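PDB 5YH1: member of s1p family of ribosomal proteins from Pyrococcus furiosus, which probably acts as a manganese-dependent exonuclease on nucleic acid through its DHH domain, the part of the longer protein present here. Local coordinates for residues A[16-22]-A[45-50]; A[58-62]-A[111-115]; A[74-78]-A[203-207]; A[116-120]-A[150-156]; A[217-221]-A[280-284]. One frame throughout, in Å; residues are numbered along the deposited sequence.

Contact 1. Residues A[16-22]-A[45-50]; sequences LDRRAQP and AFMIRR
Arg50 meets Asp17 with its NE edge, while Leu16 lies over one face of the same guanidinium. NE donates to Asp17 OD1 at 2.7 Å and meets the oxygen nearly along its C-O bond. NH2 adds a weak bond to the same oxygen, so one carboxylate atom takes both nitrogens of this salt bridge. The carboxylate plane is turned 59° from the guanidinium. Leu16 CB sits 3.7 Å from Arg50 NH2, over the face and toward its rim. CG of Arg50 is anti to the backbone N (chi1 -158°) and the chain runs extended to NE, which carries the charge along to Asp17. Glu13 also pairs with Arg50 NH2.

The contact joins helix 2-20 to helix 32-53, whose segments cross at 121°. Arg49 works at the C-terminal end of the first helix, where carbonyls lack their usual helical partners. Its NE reaches Ala20 O at 2.8 Å from above the carbonyl plane, and its NH2 reaches Arg19 O at 2.8 Å almost head-on. Both oxygens lie in the guanidinium plane, and a bend at chi3 turns the group toward them.

The Phe46 ring lies beside the turn from Ala20 to Pro22. Ala20 CB comes to 3.6 Å from Phe46 CE1, and Asp17 O lies at the ring edge in its plane. Pro22 CD packs on Phe46 CB at 4.1 Å.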
# COMPACT_ATOMS: atom_id res chain seq x y z
N LEU A 16 25.54 -28.33 19.81
CA LEU A 16 24.39 -27.83 19.04
C LEU A 16 24.00 -28.83 17.96
O LEU A 16 22.82 -29.11 17.80
CB LEU A 16 24.68 -26.46 18.41
CG LEU A 16 24.50 -25.24 19.32
CD1 LEU A 16 24.98 -23.99 18.59
CD2 LEU A 16 23.06 -25.07 19.78
N ASP A 17 24.98 -29.35 17.23
CA ASP A 17 24.76 -30.43 16.26
C ASP A 17 24.06 -31.63 16.90
O ASP A 17 23.12 -32.17 16.33
CB ASP A 17 26.07 -30.91 15.65
CG ASP A 17 26.64 -29.93 14.65
OD1 ASP A 17 25.94 -28.96 14.29
OD2 ASP A 17 27.79 -30.13 14.21
N ARG A 18 24.53 -32.03 18.07
CA ARG A 18 23.98 -33.19 18.76
C ARG A 18 22.55 -32.92 19.20
O ARG A 18 21.66 -33.69 18.88
CB ARG A 18 24.86 -33.56 19.97
CG ARG A 18 24.61 -34.95 20.53
CD ARG A 18 25.47 -35.19 21.76
NE ARG A 18 25.40 -36.56 22.28
CZ ARG A 18 24.49 -37.02 23.14
NH1 ARG A 18 23.52 -36.25 23.61
NH2 ARG A 18 24.55 -38.29 23.53
N ARG A 19 22.33 -31.82 19.91
CA ARG A 19 20.97 -31.52 20.40
C ARG A 19 19.96 -31.27 19.28
O ARG A 19 18.77 -31.55 19.45
CB ARG A 19 20.95 -30.33 21.36
CG ARG A 19 19.68 -30.34 22.19
CD ARG A 19 19.41 -29.07 22.95
NE ARG A 19 18.04 -29.06 23.47
CZ ARG A 19 17.58 -28.17 24.34
NH1 ARG A 19 18.36 -27.20 24.81
NH2 ARG A 19 16.32 -28.24 24.76
N ALA A 20 20.41 -30.72 18.15
CA ALA A 20 19.52 -30.40 17.04
C ALA A 20 18.99 -31.64 16.32
O ALA A 20 17.94 -31.58 15.69
CB ALA A 20 20.21 -29.49 16.05
N GLN A 21 19.73 -32.75 16.40
CA GLN A 21 19.30 -34.00 15.76
C GLN A 21 17.88 -34.31 16.18
O GLN A 21 17.61 -34.38 17.37
CB GLN A 21 20.19 -35.18 16.18
CG GLN A 21 21.57 -35.18 15.57
CD GLN A 21 21.54 -35.33 14.06
OE1 GLN A 21 20.63 -35.94 13.50
NE2 GLN A 21 22.55 -34.78 13.40
N PRO A 22 16.97 -34.47 15.22
CA PRO A 22 15.61 -34.86 15.59
C PRO A 22 15.49 -36.37 15.85
O PRO A 22 16.25 -37.15 15.28
CB PRO A 22 14.80 -34.47 14.36
CG PRO A 22 15.76 -34.66 13.23
CD PRO A 22 17.12 -34.31 13.76
N ALA A 45 14.23 -30.45 9.68
CA ALA A 45 13.96 -30.31 11.11
C ALA A 45 15.25 -30.05 11.89
O ALA A 45 15.25 -29.27 12.83
CB ALA A 45 13.24 -31.53 11.65
N PHE A 46 16.33 -30.71 11.49
CA PHE A 46 17.64 -30.46 12.08
C PHE A 46 18.04 -28.98 11.92
O PHE A 46 18.44 -28.34 12.90
CB PHE A 46 18.71 -31.36 11.44
CG PHE A 46 20.13 -30.97 11.79
CD1 PHE A 46 20.71 -31.39 12.98
CD2 PHE A 46 20.87 -30.15 10.95
CE1 PHE A 46 22.00 -31.01 13.31
CE2 PHE A 46 22.16 -29.77 11.28
CZ PHE A 46 22.73 -30.20 12.46
N MSE A 47 17.94 -28.46 10.71
CA MSE A 47 18.33 -27.07 10.45
C MSE A 47 17.49 -26.09 11.23
O MSE A 47 18.01 -25.12 11.78
CB MSE A 47 18.27 -26.78 8.96
CG MSE A 47 19.50 -27.38 8.28
SE MSE A 47 19.36 -27.17 6.33
CE MSE A 47 19.83 -25.24 6.31
N ILE A 48 16.19 -26.34 11.31
CA ILE A 48 15.30 -25.44 12.02
C ILE A 48 15.60 -25.47 13.52
O ILE A 48 15.76 -24.42 14.15
CB ILE A 48 13.82 -25.72 11.68
CG1 ILE A 48 13.54 -25.28 10.25
CG2 ILE A 48 12.87 -25.00 12.63
CD1 ILE A 48 12.26 -25.82 9.64
N ARG A 49 15.72 -26.68 14.08
CA ARG A 49 16.03 -26.84 15.51
C ARG A 49 17.37 -26.21 15.87
O ARG A 49 17.52 -25.61 16.93
CB ARG A 49 16.03 -28.33 15.90
CG ARG A 49 14.66 -28.99 15.96
CD ARG A 49 14.78 -30.51 16.02
NE ARG A 49 15.59 -30.95 17.16
CZ ARG A 49 15.17 -30.99 18.42
NH1 ARG A 49 13.93 -30.65 18.74
NH2 ARG A 49 15.99 -31.39 19.37
N ARG A 50 18.35 -26.33 14.99
CA ARG A 50 19.68 -25.78 15.25
C ARG A 50 19.65 -24.25 15.32
O ARG A 50 20.21 -23.65 16.24
CB ARG A 50 20.69 -26.25 14.20
CG ARG A 50 22.12 -26.16 14.69
CD ARG A 50 23.13 -26.58 13.64
NE ARG A 50 24.46 -26.75 14.25
CZ ARG A 50 25.26 -25.75 14.62
NH1 ARG A 50 24.88 -24.48 14.46
NH2 ARG A 50 26.44 -26.02 15.17

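Contact 2. Residues A[58-62]-A[111-115]; sequences IILRH and DVLKD
Strand 58-62 and helix 111-115 run nearly antiparallel, 167° apart, with their axes 11.3 Å from each other at closest approach. Arg61 spans most of that gap. Its guanidinium meets Asp115 side-on, using two nitrogens on two oxygens. NE donates to Asp115 OD2 at 2.9 Å and takes the syn lone pair. NH2 donates to Asp115 OD1 at 3.0 Å, also on the syn side but 35° out of the carboxylate plane. Both bonds are fairly straight, and both oxygens stay close to the guanidinium plane.

Asp111 approaches the same group differently. Its carboxylate is stacked on the guanidinium, with planes 8° apart, and its CB lies over the centre of the face, 3.5 Å from Arg61 CZ. The pairing of Asp111 OD2 with Arg61 NH1 is therefore one of charge, with no N-H aimed at the oxygen. Asp111 OD2 is bonded to Ser102 instead. Two bonds at the edge and a stacked face together fix the rotation of the guanidinium. Asp115 is itself held by Tyr107 and Arg100, so the network extends onto strand 97-102. A water accepts from Arg61 NH2 and, weakly, from Lys114 NZ.

Nearer the start of the strand, Ile59 CD1 touches Asp115 CB at 4.1 Å, a light van der Waals contact beside the charges. The side chain of Arg61 lies about 13 Å from the bound manganese ion. This is a helix packed on the parallel, Rossmann-like sheet of the DHH domain, tied down by a buried salt-bridge network.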
# COMPACT_ATOMS: atom_id res chain seq x y z
N ILE A 58 14.46 -16.80 12.62
CA ILE A 58 13.88 -17.55 11.53
C ILE A 58 12.84 -16.69 10.84
O ILE A 58 12.00 -16.07 11.50
CB ILE A 58 13.22 -18.84 12.05
CG1 ILE A 58 14.29 -19.78 12.62
CG2 ILE A 58 12.40 -19.53 10.96
CD1 ILE A 58 13.72 -21.01 13.31
N ILE A 59 12.90 -16.64 9.51
CA ILE A 59 11.83 -16.08 8.70
C ILE A 59 11.14 -17.23 7.99
O ILE A 59 11.79 -17.99 7.26
CB ILE A 59 12.33 -15.15 7.59
CG1 ILE A 59 13.23 -14.07 8.14
CG2 ILE A 59 11.15 -14.51 6.86
CD1 ILE A 59 13.88 -13.27 7.03
N LEU A 60 9.83 -17.34 8.19
CA LEU A 60 9.02 -18.32 7.49
C LEU A 60 8.08 -17.61 6.51
O LEU A 60 7.19 -16.87 6.91
CB LEU A 60 8.24 -19.18 8.49
CG LEU A 60 7.67 -20.49 7.95
CD1 LEU A 60 7.32 -21.43 9.09
CD2 LEU A 60 6.44 -20.26 7.09
N ARG A 61 8.31 -17.84 5.22
CA ARG A 61 7.45 -17.34 4.14
C ARG A 61 6.56 -18.47 3.67
O ARG A 61 7.05 -19.58 3.45
CB ARG A 61 8.30 -16.89 2.96
CG ARG A 61 8.93 -15.53 3.11
CD ARG A 61 8.09 -14.49 2.43
NE ARG A 61 8.52 -13.14 2.77
CZ ARG A 61 7.73 -12.07 2.72
NH1 ARG A 61 6.46 -12.19 2.34
NH2 ARG A 61 8.21 -10.88 3.04
N HIS A 62 5.28 -18.18 3.48
CA HIS A 62 4.34 -19.15 2.94
C HIS A 62 3.33 -18.52 2.00
O HIS A 62 2.93 -17.37 2.17
CB HIS A 62 3.62 -19.91 4.06
CG HIS A 62 2.70 -19.06 4.88
ND1 HIS A 62 1.44 -18.70 4.45
CD2 HIS A 62 2.85 -18.50 6.11
CE1 HIS A 62 0.85 -17.95 5.37
NE2 HIS A 62 1.69 -17.82 6.39
N ASP A 111 9.12 -9.27 -1.82
CA ASP A 111 9.18 -10.01 -0.56
C ASP A 111 10.60 -10.24 -0.08
O ASP A 111 10.92 -9.96 1.06
CB ASP A 111 8.47 -11.37 -0.67
CG ASP A 111 6.96 -11.24 -0.85
OD1 ASP A 111 6.43 -10.12 -0.71
OD2 ASP A 111 6.29 -12.25 -1.13
N VAL A 112 11.47 -10.78 -0.95
CA VAL A 112 12.82 -11.10 -0.51
C VAL A 112 13.62 -9.83 -0.19
O VAL A 112 14.42 -9.81 0.76
CB VAL A 112 13.56 -11.99 -1.53
CG1 VAL A 112 13.95 -11.21 -2.78
CG2 VAL A 112 14.78 -12.61 -0.87
N LEU A 113 13.39 -8.76 -0.94
CA LEU A 113 14.14 -7.52 -0.69
C LEU A 113 13.75 -6.93 0.66
O LEU A 113 14.60 -6.45 1.41
CB LEU A 113 13.95 -6.52 -1.84
CG LEU A 113 14.64 -6.99 -3.13
CD1 LEU A 113 14.25 -6.11 -4.30
CD2 LEU A 113 16.16 -7.03 -2.98
N LYS A 114 12.47 -7.01 0.99
CA LYS A 114 12.00 -6.61 2.30
C LYS A 114 12.65 -7.49 3.40
O LYS A 114 13.14 -6.99 4.41
CB LYS A 114 10.47 -6.67 2.32
CG LYS A 114 9.82 -6.26 3.63
CD LYS A 114 9.41 -7.46 4.45
CE LYS A 114 8.68 -7.05 5.71
NZ LYS A 114 7.21 -6.96 5.48
N ASP A 115 12.67 -8.80 3.18
CA ASP A 115 13.29 -9.72 4.13
C ASP A 115 14.78 -9.38 4.36
O ASP A 115 15.27 -9.40 5.49
CB ASP A 115 13.14 -11.18 3.64
CG ASP A 115 11.68 -11.67 3.68
OD1 ASP A 115 10.85 -11.03 4.35
OD2 ASP A 115 11.38 -12.70 3.03
O HOH W 1 5.82 -9.19 3.47

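Contact 3. Residues A[74-78]-A[203-207]; sequences ALETA and ATEVA
Leu75 reaches across to segment 203-207 and touches Ala203, Val206 and Ala207. Its CD1 meets Ala203 CB at 3.8 Å. Its CD2 lies 3.9 Å from Val206 CG1 and rests close to Ala207 as well. The same methyl comes to 3.5 Å from Ala203 O, a carbonyl already bonded within its helix to Ala207 N. CG of Leu75 is anti to the carbonyl carbon (chi1 -67°), which leads both methyls across to the other helix although its CB starts off to one side.

Alanines make up much of the rest. Ala78 CB meets Ala207 CB at 3.9 Å and also leans on Ala207 O. Ala207 CB in turn sits 3.6 Å from Ala74 O. Ala74 CB lies against Thr204 OG1 at 3.7 Å, a van der Waals touch, because that hydroxyl is bonded to Gly200 O in its own helix. The segments run almost parallel, 10° apart, and the small side chains allow their axes to come within 8.5 Å.

Further out, Ile161 of strand 158-161 touches both Leu75 and Val206, so the pair of helices is seated on the central parallel sheet. Ile218 packs on Thr204 and Ala207, and Leu221 packs on Ala74 and Thr204. The charged side chains point off the interface: Glu76 pairs with Arg99 and Arg273, and Glu205 with Arg208.

The side chain of Ala203 lies about 10 Å from the bound manganese ion. The interface is largely apolar and depends on close van der Waals fit. Ala203 O and Thr204 OG1, which border it, are bonded inside their own helix.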
# COMPACT_ATOMS: atom_id res chain seq x y z
N ALA A 74 1.40 -24.67 11.27
CA ALA A 74 1.92 -25.94 11.79
C ALA A 74 3.37 -25.77 12.28
O ALA A 74 3.70 -26.12 13.41
CB ALA A 74 1.85 -27.03 10.73
N LEU A 75 4.21 -25.20 11.42
CA LEU A 75 5.63 -25.02 11.76
C LEU A 75 5.83 -24.03 12.91
O LEU A 75 6.61 -24.29 13.82
CB LEU A 75 6.42 -24.59 10.52
CG LEU A 75 6.46 -25.71 9.47
CD1 LEU A 75 6.81 -25.18 8.09
CD2 LEU A 75 7.43 -26.81 9.89
N GLU A 76 5.09 -22.93 12.88
CA GLU A 76 5.15 -21.93 13.95
C GLU A 76 4.78 -22.54 15.31
O GLU A 76 5.40 -22.23 16.34
CB GLU A 76 4.23 -20.72 13.62
CG GLU A 76 4.05 -19.72 14.75
CD GLU A 76 3.32 -18.44 14.35
OE1 GLU A 76 2.91 -17.70 15.26
OE2 GLU A 76 3.16 -18.13 13.15
N THR A 77 3.76 -23.40 15.31
CA THR A 77 3.26 -24.01 16.53
C THR A 77 4.32 -24.91 17.19
O THR A 77 4.40 -24.98 18.41
CB THR A 77 1.97 -24.80 16.24
OG1 THR A 77 1.00 -23.92 15.68
CG2 THR A 77 1.39 -25.43 17.50
N ALA A 78 5.14 -25.57 16.38
CA ALA A 78 6.26 -26.39 16.88
C ALA A 78 7.47 -25.54 17.30
O ALA A 78 8.14 -25.84 18.28
CB ALA A 78 6.68 -27.37 15.80
N ALA A 203 4.47 -30.10 5.97
CA ALA A 203 4.91 -29.19 7.02
C ALA A 203 4.52 -29.68 8.39
O ALA A 203 5.24 -29.46 9.37
CB ALA A 203 4.36 -27.79 6.78
N THR A 204 3.35 -30.30 8.48
CA THR A 204 2.92 -30.89 9.75
C THR A 204 3.88 -32.01 10.16
O THR A 204 4.29 -32.08 11.32
CB THR A 204 1.47 -31.41 9.69
OG1 THR A 204 0.58 -30.31 9.49
CG2 THR A 204 1.09 -32.12 10.97
N GLU A 205 4.29 -32.85 9.21
CA GLU A 205 5.26 -33.92 9.53
C GLU A 205 6.61 -33.31 9.93
O GLU A 205 7.18 -33.69 10.96
CB GLU A 205 5.42 -34.92 8.39
CG GLU A 205 4.13 -35.63 7.97
CD GLU A 205 3.57 -36.63 8.99
OE1 GLU A 205 4.17 -36.85 10.06
OE2 GLU A 205 2.50 -37.21 8.72
N VAL A 206 7.10 -32.33 9.17
CA VAL A 206 8.34 -31.65 9.57
C VAL A 206 8.19 -31.09 10.98
O VAL A 206 9.10 -31.24 11.82
CB VAL A 206 8.77 -30.53 8.61
CG1 VAL A 206 9.95 -29.76 9.18
CG2 VAL A 206 9.15 -31.10 7.25
N ALA A 207 7.05 -30.46 11.25
CA ALA A 207 6.81 -29.87 12.58
C ALA A 207 6.91 -30.91 13.70
O ALA A 207 7.40 -30.60 14.78
CB ALA A 207 5.45 -29.18 12.62

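Contact 4. Residues A[116-120]-A[150-156]; sequences IIFMM and RLKAYGV
A Schellman motif ends helix 145-152, and the residues round it form an apolar patch against helix 109-126. Gly155, with positive phi, is its C-prime residue. Leu151 O accepts from Val156 N and Tyr154 N, which come from opposite faces of its carbonyl plane.

Ile116 is central. Its CG2 lies over one face of the Tyr154 ring, 3.9 Å from the centroid and 23° off the normal, a CH-pi contact. Its CG1 meets Leu151 CD2 at 3.8 Å, and its CD1 touches Arg150 CB at 3.9 Å. Met120 and Met119 are selenomethionines. Met120 brings its SE to 3.8 Å from Tyr154 CD2, an oblique Met-aromatic contact, and the bend at chi2 puts the selenium there. Met119 is bent at chi3 (61°). Its CE reaches Leu151 CD2, while its SE lies 3.9 Å from Val156 CG2.

Polar ends lead to the second subunit. Tyr154 OH bonds to Gly274 O of the second subunit, and Arg150 makes salt bridges to Glu263 and Glu299 of that subunit. Dispersion and ring contacts hold the patch, while Tyr154 OH and the Arg150 NE and NH2 groups tie it to the second subunit.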
# COMPACT_ATOMS: atom_id res chain seq x y z
N ILE A 116 15.48 -9.06 3.29
CA ILE A 116 16.90 -8.71 3.39
C ILE A 116 17.10 -7.37 4.13
O ILE A 116 17.96 -7.25 5.00
CB ILE A 116 17.58 -8.72 2.00
CG1 ILE A 116 17.64 -10.16 1.47
CG2 ILE A 116 19.00 -8.14 2.07
CD1 ILE A 116 18.00 -10.28 0.00
N ILE A 117 16.30 -6.37 3.80
CA ILE A 117 16.44 -5.06 4.47
C ILE A 117 16.15 -5.20 5.96
O ILE A 117 16.91 -4.71 6.79
CB ILE A 117 15.53 -4.00 3.82
CG1 ILE A 117 16.04 -3.68 2.41
CG2 ILE A 117 15.44 -2.73 4.67
CD1 ILE A 117 15.00 -3.13 1.47
N PHE A 118 15.07 -5.90 6.30
CA PHE A 118 14.70 -6.13 7.69
C PHE A 118 15.76 -6.93 8.44
O PHE A 118 16.13 -6.57 9.55
CB PHE A 118 13.34 -6.83 7.78
CG PHE A 118 12.15 -5.90 7.75
CD1 PHE A 118 12.16 -4.72 7.00
CD2 PHE A 118 11.00 -6.22 8.46
CE1 PHE A 118 11.05 -3.88 6.98
CE2 PHE A 118 9.88 -5.37 8.44
CZ PHE A 118 9.92 -4.20 7.70
N MSE A 119 16.27 -8.00 7.84
CA MSE A 119 17.28 -8.84 8.53
C MSE A 119 18.58 -8.08 8.71
O MSE A 119 19.26 -8.24 9.72
CB MSE A 119 17.49 -10.19 7.84
CG MSE A 119 18.36 -10.07 6.60
SE MSE A 119 18.66 -11.75 5.60
CE MSE A 119 16.81 -12.23 5.11
N MSE A 120 18.94 -7.24 7.74
CA MSE A 120 20.18 -6.46 7.84
C MSE A 120 20.05 -5.39 8.91
O MSE A 120 21.02 -5.08 9.59
CB MSE A 120 20.56 -5.87 6.48
CG MSE A 120 21.16 -6.92 5.55
SE MSE A 120 22.78 -7.75 6.34
CE MSE A 120 23.84 -6.10 6.64
N ARG A 150 19.90 -13.55 -4.43
CA ARG A 150 20.05 -12.42 -3.54
C ARG A 150 20.33 -12.85 -2.11
O ARG A 150 21.23 -12.30 -1.47
CB ARG A 150 18.83 -11.50 -3.62
CG ARG A 150 18.80 -10.73 -4.93
CD ARG A 150 17.41 -10.22 -5.21
NE ARG A 150 17.32 -9.44 -6.44
CZ ARG A 150 17.28 -9.95 -7.67
NH1 ARG A 150 17.36 -11.26 -7.87
NH2 ARG A 150 17.18 -9.12 -8.71
N LEU A 151 19.59 -13.84 -1.61
CA LEU A 151 19.87 -14.35 -0.26
C LEU A 151 21.28 -14.94 -0.12
O LEU A 151 21.92 -14.81 0.93
CB LEU A 151 18.81 -15.39 0.17
CG LEU A 151 17.42 -14.81 0.44
CD1 LEU A 151 16.40 -15.93 0.58
CD2 LEU A 151 17.41 -13.94 1.69
N LYS A 152 21.77 -15.59 -1.17
CA LYS A 152 23.10 -16.21 -1.11
C LYS A 152 24.24 -15.17 -1.09
O LYS A 152 25.30 -15.44 -0.56
CB LYS A 152 23.28 -17.24 -2.22
CG LYS A 152 22.48 -18.53 -1.98
CD LYS A 152 22.71 -19.12 -0.59
CE LYS A 152 22.19 -20.55 -0.49
NZ LYS A 152 22.32 -21.11 0.88
N ALA A 153 23.99 -13.98 -1.62
CA ALA A 153 24.95 -12.89 -1.45
C ALA A 153 25.15 -12.54 0.03
O ALA A 153 26.15 -11.92 0.39
CB ALA A 153 24.50 -11.66 -2.23
N TYR A 154 24.21 -12.94 0.88
CA TYR A 154 24.33 -12.71 2.32
C TYR A 154 24.68 -13.98 3.11
O TYR A 154 24.67 -13.96 4.34
CB TYR A 154 23.03 -12.07 2.84
CG TYR A 154 22.85 -10.69 2.28
CD1 TYR A 154 22.33 -10.51 1.01
CD2 TYR A 154 23.24 -9.56 3.00
CE1 TYR A 154 22.19 -9.24 0.46
CE2 TYR A 154 23.10 -8.29 2.47
CZ TYR A 154 22.58 -8.13 1.20
OH TYR A 154 22.46 -6.87 0.66
N GLY A 155 25.00 -15.07 2.42
CA GLY A 155 25.30 -16.36 3.08
C GLY A 155 24.14 -16.98 3.87
O GLY A 155 24.36 -17.71 4.84
N VAL A 156 22.91 -16.68 3.46
CA VAL A 156 21.72 -17.15 4.16
C VAL A 156 21.42 -18.61 3.81
O VAL A 156 21.53 -19.00 2.65
CB VAL A 156 20.51 -16.24 3.85
CG1 VAL A 156 19.19 -16.91 4.19
CG2 VAL A 156 20.64 -14.91 4.59

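Contact 5. Residues A[217-221]-A[280-284]; sequences RIKHL and LLITG
His220 points the edge of its ring at the 280-284 loop, with Leu221 CD2 over one of its faces. NE2 donates to Leu280 O at 2.7 Å, in the carbonyl plane and close to the ring plane. CE1 of His220 lies 3.2 Å from Leu281 O. CG stands between the backbone N and the carbonyl carbon (chi1 73°), a crowded position that turns the ring toward the loop.

Arg217 makes the second polar tie. Its NH1 donates to Ile282 O at 2.6 Å, tilted 28° from the carbonyl plane. A bend at chi3 swings the guanidinium over to that oxygen, and the aliphatic part passes close by, with CG 4.1 Å from Ile282 CB. Leu221 CD2 adds the apolar part, touching Ile282 CG2 at 3.7 Å and Leu280 CB at 4.1 Å.

A turn meets a loop. Ile218 to Leu221 form a type I beta turn, and Leu281, with positive phi, belongs to the Schellman motif closing helix 276-279. The two bonds hold the Leu280 and Ile282 carbonyls, and apolar contacts between Leu221, Leu280 and Ile282 sit next to them. Leu221, Leu280 and Ile282 also touch helix 66-86, Ile218 rests on helix 199-210, and Leu281 leans on helix 286-311.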
# COMPACT_ATOMS: atom_id res chain seq x y z
N ARG A 217 -1.77 -31.43 19.19
CA ARG A 217 -2.34 -30.13 18.86
C ARG A 217 -2.53 -29.93 17.35
O ARG A 217 -3.52 -29.37 16.93
CB ARG A 217 -1.46 -29.02 19.43
CG ARG A 217 -2.06 -27.63 19.33
CD ARG A 217 -1.13 -26.59 19.90
NE ARG A 217 -0.99 -26.72 21.34
CZ ARG A 217 -1.90 -26.33 22.24
NH1 ARG A 217 -3.04 -25.76 21.86
NH2 ARG A 217 -1.66 -26.51 23.53
N ILE A 218 -1.59 -30.41 16.55
CA ILE A 218 -1.58 -30.11 15.11
C ILE A 218 -1.91 -31.27 14.17
O ILE A 218 -1.96 -31.07 12.96
CB ILE A 218 -0.23 -29.52 14.65
CG1 ILE A 218 0.89 -30.56 14.68
CG2 ILE A 218 0.15 -28.32 15.50
CD1 ILE A 218 2.18 -30.06 14.08
N LYS A 219 -2.12 -32.48 14.69
CA LYS A 219 -2.25 -33.66 13.81
C LYS A 219 -3.48 -33.64 12.89
O LYS A 219 -3.53 -34.39 11.92
CB LYS A 219 -2.20 -34.97 14.61
CG LYS A 219 -3.30 -35.13 15.64
CD LYS A 219 -2.99 -36.30 16.54
CE LYS A 219 -4.08 -36.50 17.58
NZ LYS A 219 -3.67 -37.58 18.51
N HIS A 220 -4.44 -32.77 13.19
CA HIS A 220 -5.60 -32.54 12.30
C HIS A 220 -5.38 -31.50 11.18
O HIS A 220 -6.21 -31.36 10.28
CB HIS A 220 -6.81 -32.11 13.13
CG HIS A 220 -6.71 -30.73 13.68
ND1 HIS A 220 -5.87 -30.39 14.72
CD2 HIS A 220 -7.33 -29.58 13.31
CE1 HIS A 220 -5.98 -29.10 14.98
NE2 HIS A 220 -6.86 -28.59 14.14
N LEU A 221 -4.27 -30.76 11.24
CA LEU A 221 -4.00 -29.70 10.25
C LEU A 221 -3.89 -30.20 8.82
O LEU A 221 -4.40 -29.56 7.90
CB LEU A 221 -2.75 -28.89 10.63
CG LEU A 221 -2.84 -28.09 11.93
CD1 LEU A 221 -1.64 -27.17 12.08
CD2 LEU A 221 -4.12 -27.26 11.99
N LEU A 280 -8.15 -22.52 12.71
CA LEU A 280 -7.52 -23.83 12.49
C LEU A 280 -7.69 -24.82 13.65
O LEU A 280 -7.25 -25.97 13.55
CB LEU A 280 -6.02 -23.65 12.22
CG LEU A 280 -5.65 -23.07 10.87
CD1 LEU A 280 -4.15 -22.83 10.86
CD2 LEU A 280 -6.08 -23.97 9.72
N LEU A 281 -8.31 -24.35 14.74
CA LEU A 281 -8.61 -25.15 15.93
C LEU A 281 -7.34 -25.66 16.61
O LEU A 281 -7.24 -26.85 16.88
CB LEU A 281 -9.56 -26.32 15.59
CG LEU A 281 -10.30 -26.96 16.78
CD1 LEU A 281 -11.50 -26.13 17.17
CD2 LEU A 281 -10.75 -28.38 16.47
N ILE A 282 -6.37 -24.79 16.86
CA ILE A 282 -5.17 -25.23 17.58
C ILE A 282 -5.01 -24.60 18.94
O ILE A 282 -4.01 -24.83 19.61
CB ILE A 282 -3.88 -25.04 16.76
CG1 ILE A 282 -3.57 -23.56 16.52
CG2 ILE A 282 -3.98 -25.78 15.43
CD1 ILE A 282 -2.15 -23.32 16.07
N THR A 283 -5.98 -23.81 19.35
CA THR A 283 -6.05 -23.32 20.72
C THR A 283 -7.14 -24.13 21.43
O THR A 283 -7.95 -24.82 20.79
CB THR A 283 -6.42 -21.82 20.78
OG1 THR A 283 -7.80 -21.64 20.44
CG2 THR A 283 -5.58 -21.00 19.82
N GLY A 284 -7.18 -24.04 22.74
CA GLY A 284 -8.26 -24.66 23.48
C GLY A 284 -9.55 -23.87 23.47
O GLY A 284 -10.51 -24.26 24.13

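Overall arrangement
Contacts 1 and 2 come first in the chain and in series, linked where helix 32-53 leads into strand 58-63; Ile48 there touches Ile58. Contacts 2 and 4 share helix 109-126, their centres about 10 Å apart, and both reach the second subunit. Contact 3 alternates with contact 2 along the chain and meets it where Leu60 packs on Leu75. Contacts 3 and 5 have centres about 11 Å apart and touch through Thr77, Ala207 and Ile218. Contacts 4 and 5 are farthest apart, their centres about 33 Å apart. In the manganese-binding DHH domain, contact 2 ties a helix to the parallel sheet, and contact 3 pairs two helices that rest on it. Contact 1 attaches the N-terminal helix, contact 4 lies beside the second subunit, and contact 5 joins the 280-284 loop.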